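Local coordinates for type IV secretion system protein VirB11 (Brucella suis, PDB 2GZA) that hydrolyses ATP as the hexameric VirB11 ATPase of a type IV secretion system, a member of the GSP E family linked to virulence, at residues N44-F50 and P220-H224. Sequence-based numbering, arbitrary orientation.
Sequences NRPGEVF and PNHVH
N44 and V223 bring their CA atoms to 5.9 Å and F50 and N221 theirs to 7.0 Å, the chain between N44 and F50 reversing through a type II turn from R45 to E48. The contact illustrates how two domains, the N-terminal one and what is probably the RecA-like ATPase domain, can meet largely through side chains and a shared water. From N44, ND2 reaches OD1 of N221 at 3.0 Å; the bond is fairly straight (161°) and leaves near the N44 amide plane, but the donor stands tilted from the plane of the accepting carbonyl. R204 bridges the two asparagines, NH2 bonding OD1 of N44 and NE bonding OD1 of N221, which thus accepts twice. With its CG anti to the backbone N (chi1 -170°), N221 lays its amide almost parallel to the F50 ring, 17° between planes, and its CB makes a CH-pi contact 3.6 Å from the ring centroid. CZ of F50 touches CB of P220 at 3.9 Å. R45, its chain bent at chi2 and chi3, places NH1 over one face of the H222 ring, 3.5 Å from NE2 of H222, whose ND1 bonds the carbonyl O of H219; NH2 of R45 forms a salt bridge with E111. The water links three side chains, accepting from ND2 of N44 and NH1 of R45 and donating to OE2 of E48. The arrangement thus joins the hairpin of strands 40-43 and 48-52, in the antiparallel six-stranded sheet, to strand 222-226 at the edge of the parallel sheet, with W57 of strand 57-61 touching both F50 and N221.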
loop_
_atom_site.group_PDB
_atom_site.type_symbol
_atom_site.label_atom_id
_atom_site.label_comp_id
_atom_site.label_asym_id
_atom_site.label_seq_id
_atom_site.Cartn_x
_atom_site.Cartn_y
_atom_site.Cartn_z
ATOM N N ASN C 44 -14.080 -40.214 -21.379
ATOM C CA ASN C 44 -12.942 -40.217 -20.441
ATOM C C ASN C 44 -11.760 -40.999 -20.981
ATOM O O ASN C 44 -10.612 -40.697 -20.667
ATOM C CB ASN C 44 -13.339 -40.815 -19.089
ATOM C CG ASN C 44 -14.522 -40.116 -18.468
ATOM O OD1 ASN C 44 -14.766 -38.941 -18.734
ATOM N ND2 ASN C 44 -15.271 -40.836 -17.639
ATOM N N ARG C 45 -12.060 -42.016 -21.780
ATOM C CA ARG C 45 -11.054 -42.917 -22.317
ATOM C C ARG C 45 -11.617 -43.632 -23.531
ATOM O O ARG C 45 -12.834 -43.687 -23.698
ATOM C CB ARG C 45 -10.584 -43.918 -21.245
ATOM C CG ARG C 45 -11.661 -44.826 -20.652
ATOM C CD ARG C 45 -11.729 -44.679 -19.137
ATOM N NE ARG C 45 -10.415 -44.377 -18.569
ATOM C CZ ARG C 45 -10.193 -43.640 -17.485
ATOM N NH1 ARG C 45 -11.191 -43.097 -16.808
ATOM N NH2 ARG C 45 -8.950 -43.439 -17.080
ATOM N N PRO C 46 -10.734 -44.204 -24.368
ATOM C CA PRO C 46 -11.156 -44.952 -25.545
ATOM C C PRO C 46 -12.187 -46.010 -25.187
ATOM O O PRO C 46 -12.013 -46.719 -24.199
ATOM C CB PRO C 46 -9.860 -45.660 -25.981
ATOM C CG PRO C 46 -8.920 -45.542 -24.815
ATOM C CD PRO C 46 -9.268 -44.229 -24.215
ATOM N N GLY C 47 -13.253 -46.097 -25.980
ATOM C CA GLY C 47 -14.208 -47.187 -25.862
ATOM C C GLY C 47 -15.464 -46.916 -25.055
ATOM O O GLY C 47 -16.362 -47.750 -25.026
ATOM N N GLU C 48 -15.544 -45.764 -24.397
ATOM C CA GLU C 48 -16.722 -45.480 -23.585
ATOM C C GLU C 48 -17.197 -44.040 -23.644
ATOM O O GLU C 48 -16.447 -43.137 -24.013
ATOM C CB GLU C 48 -16.536 -45.945 -22.128
ATOM C CG GLU C 48 -15.129 -45.839 -21.561
ATOM C CD GLU C 48 -15.132 -45.645 -20.055
ATOM O OE1 GLU C 48 -14.974 -46.638 -19.317
ATOM O OE2 GLU C 48 -15.301 -44.495 -19.605
ATOM N N VAL C 49 -18.471 -43.851 -23.319
ATOM C CA VAL C 49 -19.031 -42.525 -23.122
ATOM C C VAL C 49 -19.829 -42.494 -21.824
ATOM O O VAL C 49 -20.408 -43.500 -21.414
ATOM C CB VAL C 49 -19.896 -42.026 -24.329
ATOM C CG1 VAL C 49 -19.387 -42.578 -25.641
ATOM C CG2 VAL C 49 -21.362 -42.359 -24.149
ATOM N N PHE C 50 -19.820 -41.343 -21.169
ATOM C CA PHE C 50 -20.692 -41.096 -20.037
ATOM C C PHE C 50 -21.578 -39.905 -20.357
ATOM O O PHE C 50 -21.084 -38.857 -20.777
ATOM C CB PHE C 50 -19.884 -40.851 -18.760
ATOM C CG PHE C 50 -19.472 -42.102 -18.053
ATOM C CD1 PHE C 50 -18.279 -42.741 -18.371
ATOM C CD2 PHE C 50 -20.275 -42.649 -17.068
ATOM C CE1 PHE C 50 -17.898 -43.899 -17.714
ATOM C CE2 PHE C 50 -19.896 -43.812 -16.408
ATOM C CZ PHE C 50 -18.703 -44.433 -16.731
ATOM N N PRO C 220 -16.000 -45.650 -12.089
ATOM C CA PRO C 220 -15.799 -45.772 -13.543
ATOM C C PRO C 220 -15.761 -44.431 -14.281
ATOM O O PRO C 220 -15.013 -44.275 -15.238
ATOM C CB PRO C 220 -17.013 -46.596 -14.008
ATOM C CG PRO C 220 -18.006 -46.509 -12.889
ATOM C CD PRO C 220 -17.186 -46.395 -11.640
ATOM N N ASN C 221 -16.562 -43.479 -13.825
ATOM C CA ASN C 221 -16.634 -42.165 -14.447
ATOM C C ASN C 221 -15.615 -41.214 -13.815
ATOM O O ASN C 221 -15.943 -40.462 -12.897
ATOM C CB ASN C 221 -18.065 -41.615 -14.340
ATOM C CG ASN C 221 -18.297 -40.350 -15.164
ATOM O OD1 ASN C 221 -17.379 -39.798 -15.766
ATOM N ND2 ASN C 221 -19.537 -39.882 -15.180
ATOM N N HIS C 222 -14.377 -41.261 -14.299
ATOM C CA HIS C 222 -13.329 -40.383 -13.781
ATOM C C HIS C 222 -12.332 -39.957 -14.847
ATOM O O HIS C 222 -12.235 -40.584 -15.907
ATOM C CB HIS C 222 -12.609 -41.008 -12.570
ATOM C CG HIS C 222 -11.696 -42.142 -12.915
ATOM N ND1 HIS C 222 -12.100 -43.456 -12.894
ATOM C CD2 HIS C 222 -10.396 -42.158 -13.296
ATOM C CE1 HIS C 222 -11.093 -44.234 -13.243
ATOM N NE2 HIS C 222 -10.047 -43.469 -13.494
ATOM N N VAL C 223 -11.606 -38.882 -14.552
ATOM C CA VAL C 223 -10.516 -38.405 -15.401
ATOM C C VAL C 223 -9.326 -38.059 -14.510
ATOM O O VAL C 223 -9.479 -37.304 -13.546
ATOM C CB VAL C 223 -10.941 -37.165 -16.250
ATOM C CG1 VAL C 223 -9.765 -36.614 -17.032
ATOM C CG2 VAL C 223 -12.078 -37.522 -17.205
ATOM N N HIS C 224 -8.160 -38.625 -14.814
ATOM C CA HIS C 224 -6.926 -38.252 -14.119
ATOM C C HIS C 224 -6.210 -37.173 -14.908
ATOM O O HIS C 224 -5.804 -37.404 -16.047
ATOM C CB HIS C 224 -5.988 -39.445 -13.939
ATOM C CG HIS C 224 -6.572 -40.573 -13.153
ATOM N ND1 HIS C 224 -6.966 -40.441 -11.841
ATOM C CD2 HIS C 224 -6.799 -41.864 -13.488
ATOM C CE1 HIS C 224 -7.427 -41.599 -11.409
ATOM N NE2 HIS C 224 -7.332 -42.478 -12.387
HETATM O O HOH W 1 -14.237 -43.512 -17.381
#